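Local coordinates for VESB protease (Vibrio cholerae, PDB 4LK4), which is a secreted trypsin-like serine protease of the peptidase S1 family that probably cleaves peptide bonds within other proteins, at residues 328-333 with 339-344; 91-96 with 250-255; 270-273 with 277-280. The protein carries 1 engineered substitution. One frame throughout, in Å; residues are numbered along the deposited sequence.

Interaction 1: residues 328-333 with 339-344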
loop_
_atom_site.group_PDB
_atom_site.type_symbol
_atom_site.label_atom_id
_atom_site.label_comp_id
_atom_site.label_asym_id
_atom_site.label_seq_id
_atom_site.Cartn_x
_atom_site.Cartn_y
_atom_site.Cartn_z
ATOM N N ASP A 328 3.000 12.320 14.262
ATOM C CA ASP A 328 2.796 10.888 14.256
ATOM C C ASP A 328 2.793 10.328 15.655
ATOM O O ASP A 328 3.677 10.617 16.448
ATOM C CB ASP A 328 3.926 10.242 13.464
ATOM C CG ASP A 328 3.864 10.605 11.987
ATOM O OD1 ASP A 328 2.836 11.197 11.590
ATOM O OD2 ASP A 328 4.807 10.306 11.221
ATOM N N PHE A 329 1.795 9.523 15.958
ATOM C CA PHE A 329 1.722 8.867 17.252
ATOM C C PHE A 329 1.332 7.402 17.079
ATOM O O PHE A 329 0.694 7.014 16.102
ATOM C CB PHE A 329 0.729 9.580 18.168
ATOM C CG PHE A 329 -0.638 9.694 17.580
ATOM C CD1 PHE A 329 -0.952 10.736 16.734
ATOM C CD2 PHE A 329 -1.598 8.736 17.849
ATOM C CE1 PHE A 329 -2.209 10.830 16.172
ATOM C CE2 PHE A 329 -2.855 8.825 17.306
ATOM C CZ PHE A 329 -3.163 9.873 16.456
ATOM N N GLU A 330 1.696 6.619 18.073
ATOM C CA GLU A 330 1.696 5.192 18.010
ATOM C C GLU A 330 0.948 4.648 19.219
ATOM O O GLU A 330 1.227 5.045 20.366
ATOM C CB GLU A 330 3.152 4.745 18.060
ATOM C CG GLU A 330 3.413 3.314 17.665
ATOM C CD GLU A 330 4.796 3.131 17.021
ATOM O OE1 GLU A 330 5.720 2.656 17.720
ATOM O OE2 GLU A 330 4.959 3.471 15.817
ATOM N N LEU A 331 -0.005 3.759 18.982
ATOM C CA LEU A 331 -0.610 3.014 20.075
ATOM C C LEU A 331 -0.086 1.591 19.995
ATOM O O LEU A 331 -0.076 1.003 18.929
ATOM C CB LEU A 331 -2.134 3.013 19.995
ATOM C CG LEU A 331 -2.916 4.226 20.498
ATOM C CD1 LEU A 331 -2.720 5.440 19.603
ATOM C CD2 LEU A 331 -4.394 3.853 20.552
ATOM N N ILE A 332 0.320 1.050 21.140
ATOM C CA ILE A 332 0.915 -0.271 21.234
ATOM C C ILE A 332 0.017 -1.211 22.035
ATOM O O ILE A 332 -0.477 -0.848 23.116
ATOM C CB ILE A 332 2.240 -0.194 21.986
ATOM C CG1 ILE A 332 3.089 0.970 21.483
ATOM C CG2 ILE A 332 2.993 -1.496 21.833
ATOM C CD1 ILE A 332 4.253 1.287 22.400
ATOM N N PHE A 333 -0.147 -2.426 21.523
ATOM C CA PHE A 333 -0.993 -3.431 22.149
ATOM C C PHE A 333 -0.240 -4.713 22.290
ATOM O O PHE A 333 0.539 -5.055 21.417
ATOM C CB PHE A 333 -2.218 -3.728 21.323
ATOM C CG PHE A 333 -3.022 -2.521 20.984
ATOM C CD1 PHE A 333 -2.701 -1.749 19.876
ATOM C CD2 PHE A 333 -4.113 -2.164 21.758
ATOM C CE1 PHE A 333 -3.452 -0.638 19.548
ATOM C CE2 PHE A 333 -4.871 -1.050 21.433
ATOM C CZ PHE A 333 -4.540 -0.289 20.320
ATOM N N SER A 339 3.056 -8.427 19.975
ATOM C CA SER A 339 2.513 -7.085 20.089
ATOM C C SER A 339 2.160 -6.512 18.744
ATOM O O SER A 339 2.659 -6.971 17.750
ATOM C CB SER A 339 3.485 -6.158 20.803
ATOM O OG SER A 339 4.688 -5.987 20.100
ATOM N N LYS A 340 1.289 -5.502 18.758
ATOM C CA LYS A 340 0.842 -4.791 17.562
ATOM C C LYS A 340 0.939 -3.298 17.789
ATOM O O LYS A 340 0.713 -2.806 18.915
ATOM C CB LYS A 340 -0.597 -5.155 17.250
ATOM C CG LYS A 340 -0.752 -6.630 16.957
ATOM C CD LYS A 340 -2.136 -6.948 16.450
ATOM C CE LYS A 340 -2.286 -8.444 16.272
ATOM N NZ LYS A 340 -3.624 -8.767 15.708
ATOM N N ARG A 341 1.291 -2.579 16.736
ATOM C CA ARG A 341 1.463 -1.144 16.809
ATOM C C ARG A 341 0.655 -0.540 15.696
ATOM O O ARG A 341 0.753 -0.975 14.558
ATOM C CB ARG A 341 2.940 -0.761 16.645
ATOM C CG ARG A 341 3.833 -1.228 17.798
ATOM C CD ARG A 341 5.310 -0.932 17.565
ATOM N NE ARG A 341 6.161 -1.386 18.670
ATOM C CZ ARG A 341 6.632 -0.614 19.654
ATOM N NH1 ARG A 341 6.356 0.683 19.731
ATOM N NH2 ARG A 341 7.391 -1.153 20.588
ATOM N N ALA A 342 -0.152 0.446 16.023
ATOM C CA ALA A 342 -0.788 1.277 15.048
ATOM C C ALA A 342 -0.142 2.643 15.148
ATOM O O ALA A 342 -0.072 3.239 16.240
ATOM C CB ALA A 342 -2.266 1.388 15.334
ATOM N N THR A 343 0.299 3.147 13.997
ATOM C CA THR A 343 0.903 4.470 13.889
ATOM C C THR A 343 -0.028 5.356 13.064
ATOM O O THR A 343 -0.282 5.083 11.901
ATOM C CB THR A 343 2.297 4.355 13.248
ATOM O OG1 THR A 343 3.054 3.399 13.976
ATOM C CG2 THR A 343 3.045 5.630 13.276
ATOM N N SER A 344 -0.552 6.404 13.696
ATOM C CA SER A 344 -1.450 7.362 13.047
ATOM C C SER A 344 -0.790 8.718 12.907
ATOM O O SER A 344 0.269 8.943 13.467
ATOM C CB SER A 344 -2.714 7.520 13.860
ATOM O OG SER A 344 -3.401 6.292 13.956
#
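E330 reaches across to the neighbouring strand and uses both carboxylate oxygens. T343 OG1 donates to E330 OE2 at 2.7 Å, while R341 NH1 forms a salt bridge with E330 OE1 at 2.9 Å through a bent N-H...O angle of 142°. Each donor meets its oxygen on the anti side and somewhat out of the carboxylate plane; the guanidinium is turned 76° against the carboxylate. E330 bends at its second torsion, which carries the acid over to strand 339-344. The R341 arm, extended from CG to NE, runs alongside I332, and I332 CD1 comes within 3.5 Å of R341 NH1. T343 OG1 is also hydrogen-bonded to K243 NZ.

On the other face, S344 CB sits over the F329 ring as a CH-pi contact, 3.5 Å from F329 CZ. The first torsion of F329 (56°) places CG between the backbone N and carbonyl carbon, bringing the ring over toward S344. F268 meets this ring edge-to-face, and S344 OG is bonded to Y270 OH and D251 O, so the small serine is fixed from outside the pair. Between the two faces, F329-S344, L331-A342 and F333-K340 each exchange two backbone hydrogen bonds; F333 N to K340 O is 2.8 Å. This is a regular two-stranded antiparallel beta hairpin, formed by the last two strands of the Ig-like domain.

Interaction 2: residues 91-96 with 250-255; sequences RHLSYS and YDQVAN
The side-chain amide of Q252 lies against the backbone of R91 and holds it at both ends: R91 N donates to Q252 OE1 at 2.9 Å, and Q252 NE2 donates to R91 O at 2.7 Å. Neither bond is badly bent, although R91 O stands 16° out of the amide plane. Above one face of this amide comes the isobutyl group of L93, reaching in against the run of the glutamine, with L93 CD2 3.6 Å from Q252 NE2. The R91 guanidinium has Y95 CD2 over one face, and its NH2 forms a salt bridge with D59, so the charged end leads away from Q252. The H92 ring receives S94 N at ND1, close to its plane.

Q252 thus treats the end of strand 82-91 much as an adjoining strand would, but with a side chain in place of backbone. The bond pair joins the trypsin-like domain to the first strand of the Ig-like domain. Q252 CG lies anti to its own backbone N (chi1 -163°) and the chain stays extended beyond, which gives the amide the reach to cross the domain boundary. A type I turn from H92 to Y95 presents L93, whose CD2 also touches V253 CG2 at 3.8 Å, the two side chains running alongside in opposite senses. Nearby, R345 NH2 donates to L93 O, and the Y90 hydroxyl is bonded to Y250 N.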
loop_
_atom_site.group_PDB
_atom_site.type_symbol
_atom_site.label_atom_id
_atom_site.label_comp_id
_atom_site.label_asym_id
_atom_site.label_seq_id
_atom_site.Cartn_x
_atom_site.Cartn_y
_atom_site.Cartn_z
ATOM N N ARG A 91 -1.013 3.901 3.943
ATOM C CA ARG A 91 0.105 4.245 3.079
ATOM C C ARG A 91 1.361 4.364 3.893
ATOM O O ARG A 91 1.305 4.652 5.077
ATOM C CB ARG A 91 -0.158 5.578 2.411
ATOM C CG ARG A 91 -1.420 5.612 1.570
ATOM C CD ARG A 91 -1.815 7.061 1.346
ATOM N NE ARG A 91 -1.482 7.484 0.006
ATOM C CZ ARG A 91 -1.176 8.722 -0.372
ATOM N NH1 ARG A 91 -1.098 9.729 0.496
ATOM N NH2 ARG A 91 -0.921 8.937 -1.664
ATOM N N HIS A 92 2.517 4.187 3.275
ATOM C CA HIS A 92 3.745 4.352 4.021
ATOM C C HIS A 92 3.821 5.777 4.525
ATOM O O HIS A 92 3.582 6.706 3.782
ATOM C CB HIS A 92 4.958 4.039 3.181
ATOM C CG HIS A 92 6.131 3.613 3.998
ATOM N ND1 HIS A 92 6.930 4.513 4.661
ATOM C CD2 HIS A 92 6.613 2.386 4.305
ATOM C CE1 HIS A 92 7.871 3.867 5.324
ATOM N NE2 HIS A 92 7.701 2.573 5.126
ATOM N N LEU A 93 4.138 5.960 5.795
ATOM C CA LEU A 93 4.139 7.293 6.380
ATOM C C LEU A 93 5.350 8.131 5.937
ATOM O O LEU A 93 5.352 9.355 6.119
ATOM C CB LEU A 93 4.033 7.203 7.899
ATOM C CG LEU A 93 2.657 6.721 8.389
ATOM C CD1 LEU A 93 2.653 6.691 9.906
ATOM C CD2 LEU A 93 1.530 7.624 7.902
ATOM N N SER A 94 6.352 7.468 5.347
ATOM C CA SER A 94 7.479 8.124 4.663
ATOM C C SER A 94 7.286 8.224 3.132
ATOM O O SER A 94 8.183 8.662 2.412
ATOM C CB SER A 94 8.803 7.414 5.007
ATOM O OG SER A 94 9.033 7.476 6.427
ATOM N N TYR A 95 6.117 7.847 2.633
ATOM C CA TYR A 95 5.785 8.094 1.226
ATOM C C TYR A 95 5.933 9.569 0.955
ATOM O O TYR A 95 5.452 10.400 1.735
ATOM C CB TYR A 95 4.359 7.657 0.906
ATOM C CG TYR A 95 3.832 8.180 -0.405
ATOM C CD1 TYR A 95 4.419 7.826 -1.617
ATOM C CD2 TYR A 95 2.736 9.020 -0.433
ATOM C CE1 TYR A 95 3.915 8.291 -2.821
ATOM C CE2 TYR A 95 2.238 9.502 -1.612
ATOM C CZ TYR A 95 2.824 9.134 -2.806
ATOM O OH TYR A 95 2.299 9.662 -3.950
ATOM N N SER A 96 6.651 9.893 -0.104
ATOM C CA SER A 96 6.764 11.273 -0.573
ATOM C C SER A 96 6.295 11.283 -2.019
ATOM O O SER A 96 6.880 10.607 -2.869
ATOM C CB SER A 96 8.212 11.801 -0.483
ATOM O OG SER A 96 9.141 10.943 -1.168
ATOM N N TYR A 250 -7.437 0.525 11.744
ATOM C CA TYR A 250 -7.524 1.863 12.270
ATOM C C TYR A 250 -7.381 2.998 11.243
ATOM O O TYR A 250 -6.892 2.809 10.126
ATOM C CB TYR A 250 -6.457 2.008 13.331
ATOM C CG TYR A 250 -5.048 1.900 12.822
ATOM C CD1 TYR A 250 -4.467 0.653 12.564
ATOM C CD2 TYR A 250 -4.287 3.034 12.600
ATOM C CE1 TYR A 250 -3.157 0.546 12.099
ATOM C CE2 TYR A 250 -2.982 2.945 12.126
ATOM C CZ TYR A 250 -2.412 1.695 11.880
ATOM O OH TYR A 250 -1.096 1.613 11.455
ATOM N N ASP A 251 -7.799 4.187 11.672
ATOM C CA ASP A 251 -7.580 5.427 10.928
ATOM C C ASP A 251 -6.102 5.796 11.014
ATOM O O ASP A 251 -5.570 6.089 12.114
ATOM C CB ASP A 251 -8.432 6.573 11.513
ATOM C CG ASP A 251 -9.914 6.229 11.585
ATOM O OD1 ASP A 251 -10.484 5.924 10.525
ATOM O OD2 ASP A 251 -10.517 6.269 12.682
ATOM N N GLN A 252 -5.436 5.796 9.869
ATOM C CA GLN A 252 -4.013 6.072 9.835
ATOM C C GLN A 252 -3.722 7.569 9.810
ATOM O O GLN A 252 -3.017 8.071 10.665
ATOM C CB GLN A 252 -3.381 5.430 8.618
ATOM C CG GLN A 252 -1.866 5.307 8.713
ATOM C CD GLN A 252 -1.226 5.016 7.355
ATOM O OE1 GLN A 252 -1.785 5.323 6.309
ATOM N NE2 GLN A 252 -0.034 4.449 7.384
ATOM N N VAL A 253 -4.271 8.277 8.832
ATOM C CA VAL A 253 -3.858 9.650 8.570
ATOM C C VAL A 253 -5.098 10.486 8.545
ATOM O O VAL A 253 -5.992 10.253 7.753
ATOM C CB VAL A 253 -3.144 9.816 7.198
ATOM C CG1 VAL A 253 -2.797 11.272 6.935
ATOM C CG2 VAL A 253 -1.873 9.009 7.147
ATOM N N ALA A 254 -5.144 11.490 9.392
ATOM C CA ALA A 254 -6.156 12.508 9.269
ATOM C C ALA A 254 -5.435 13.717 8.761
ATOM O O ALA A 254 -4.692 14.342 9.495
ATOM C CB ALA A 254 -6.786 12.767 10.610
ATOM N N ASN A 255 -5.590 14.007 7.480
ATOM C CA ASN A 255 -4.996 15.208 6.911
ATOM C C ASN A 255 -6.059 16.276 6.829
ATOM O O ASN A 255 -6.920 16.198 5.973
ATOM C CB ASN A 255 -4.426 14.964 5.512
ATOM C CG ASN A 255 -3.704 16.194 4.959
ATOM O OD1 ASN A 255 -4.084 17.345 5.228
ATOM N ND2 ASN A 255 -2.640 15.954 4.203
#

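Interaction 3: residues 270-273 with 277-280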
loop_
_atom_site.group_PDB
_atom_site.type_symbol
_atom_site.label_atom_id
_atom_site.label_comp_id
_atom_site.label_asym_id
_atom_site.label_seq_id
_atom_site.Cartn_x
_atom_site.Cartn_y
_atom_site.Cartn_z
ATOM N N TYR A 270 -9.556 2.574 16.487
ATOM C CA TYR A 270 -8.692 1.389 16.499
ATOM C C TYR A 270 -9.584 0.190 16.812
ATOM O O TYR A 270 -10.327 0.206 17.799
ATOM C CB TYR A 270 -7.583 1.561 17.555
ATOM C CG TYR A 270 -6.766 2.796 17.263
ATOM C CD1 TYR A 270 -7.155 4.044 17.753
ATOM C CD2 TYR A 270 -5.660 2.735 16.427
ATOM C CE1 TYR A 270 -6.450 5.194 17.432
ATOM C CE2 TYR A 270 -4.944 3.875 16.111
ATOM C CZ TYR A 270 -5.350 5.105 16.605
ATOM O OH TYR A 270 -4.656 6.247 16.265
ATOM N N THR A 271 -9.529 -0.830 15.961
ATOM C CA THR A 271 -10.428 -1.972 16.043
ATOM C C THR A 271 -9.671 -3.293 15.898
ATOM O O THR A 271 -8.886 -3.469 14.957
ATOM C CB THR A 271 -11.452 -1.898 14.914
ATOM O OG1 THR A 271 -12.014 -0.586 14.880
ATOM C CG2 THR A 271 -12.548 -2.921 15.114
ATOM N N ASN A 272 -9.921 -4.223 16.809
ATOM C CA ASN A 272 -9.290 -5.531 16.767
ATOM C C ASN A 272 -10.097 -6.499 15.914
ATOM O O ASN A 272 -11.179 -6.927 16.329
ATOM C CB ASN A 272 -9.177 -6.098 18.166
ATOM C CG ASN A 272 -8.565 -7.479 18.199
ATOM O OD1 ASN A 272 -7.709 -7.810 17.381
ATOM N ND2 ASN A 272 -8.979 -8.287 19.177
ATOM N N LEU A 273 -9.563 -6.851 14.743
ATOM C CA LEU A 273 -10.174 -7.856 13.904
ATOM C C LEU A 273 -9.624 -9.262 14.170
ATOM O O LEU A 273 -10.064 -10.209 13.518
ATOM C CB LEU A 273 -9.982 -7.502 12.425
ATOM C CG LEU A 273 -10.527 -6.141 11.983
ATOM C CD1 LEU A 273 -10.250 -5.884 10.519
ATOM C CD2 LEU A 273 -12.013 -6.044 12.255
ATOM N N ALA A 277 -7.771 -11.490 22.034
ATOM C CA ALA A 277 -7.939 -10.162 22.600
ATOM C C ALA A 277 -6.658 -9.324 22.531
ATOM O O ALA A 277 -5.546 -9.845 22.599
ATOM C CB ALA A 277 -8.407 -10.275 24.044
ATOM N N LEU A 278 -6.849 -8.015 22.432
ATOM C CA LEU A 278 -5.769 -7.035 22.394
ATOM C C LEU A 278 -5.775 -6.261 23.704
ATOM O O LEU A 278 -6.850 -5.958 24.215
ATOM C CB LEU A 278 -6.043 -6.058 21.266
ATOM C CG LEU A 278 -4.983 -5.886 20.198
ATOM C CD1 LEU A 278 -4.801 -7.185 19.434
ATOM C CD2 LEU A 278 -5.412 -4.750 19.292
ATOM N N THR A 279 -4.604 -5.933 24.254
ATOM C CA THR A 279 -4.547 -5.110 25.480
ATOM C C THR A 279 -3.697 -3.874 25.241
ATOM O O THR A 279 -2.524 -3.977 24.906
ATOM C CB THR A 279 -3.971 -5.875 26.687
ATOM O OG1 THR A 279 -4.730 -7.064 26.920
ATOM C CG2 THR A 279 -4.001 -5.010 27.950
ATOM N N TYR A 280 -4.305 -2.710 25.415
ATOM C CA TYR A 280 -3.614 -1.435 25.265
ATOM C C TYR A 280 -2.564 -1.317 26.355
ATOM O O TYR A 280 -2.890 -1.337 27.523
ATOM C CB TYR A 280 -4.633 -0.305 25.380
ATOM C CG TYR A 280 -4.134 1.105 25.175
ATOM C CD1 TYR A 280 -3.156 1.420 24.245
ATOM C CD2 TYR A 280 -4.717 2.136 25.867
ATOM C CE1 TYR A 280 -2.745 2.733 24.061
ATOM C CE2 TYR A 280 -4.332 3.445 25.683
ATOM C CZ TYR A 280 -3.346 3.749 24.782
ATOM O OH TYR A 280 -2.998 5.085 24.651
#
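N272 and L278 cross at a slant, the flat amide of one lying under the branched end of the other. L278 CD1 stands over a face of the N272 amide, 3.6 Å from N272 OD1 and 4.0 Å from N272 CG. The second methyl is set back toward the root of the asparagine, with L278 CD2 4.2 Å from N272 CB. The two branches therefore follow the side chain from its carbonyl end down to its first carbon. Toward the amino end of the same face the cover changes from side chain to backbone, with L278 N 3.9 Å from N272 ND2. A277 CA lies beyond that end, toward the rim of the amide, 4.0 Å from N272 ND2. None of these approaches is a hydrogen bond.

The first torsion of N272 is 178°, which sends CG anti to the backbone N and turns the amide into the loop between the two segments. The L278 side chain also touches F333 and K340. The main polar bonds of N272 go to the 273-276 loop: OD1 accepts from D274 N, the bond of an Asx turn, and ND2 donates to N276 O. Weak bonds from ND2 to L305 O and A306 O are made outside that loop.

Strands 262-272 and 278-283 are not neighbours in the sheet order. They face each other through side chains, as in a beta-arch, where the chain passes between the two layers of an Ig-like sandwich.

Chemically, the amide spends its oxygen and nitrogen largely on the turn that follows it, which leaves a face of the group for the leucine. A buried polar side chain can then pack against an apolar one by van der Waals contact alone.

Overall arrangement
Along the chain, interaction 2 closes first, then comes interaction 3, then interaction 1. Interactions 1 and 3 lie wholly in the Ig-like domain, with centres about 11 Å apart; interaction 2 sits where that domain meets the trypsin-like one, its centre about 13 Å from that of interaction 1 and 20 Å from that of interaction 3. Strands 248-258, 338-349, 324-335 and 278-283 run consecutively across one mixed sheet, and strand 262-272 flanks 248-258 on its other side. The 328-333/339-344 hairpin therefore stands between the domain boundary strand 248-258 and strand 278-283, which enters from the arch on the far side of the hairpin.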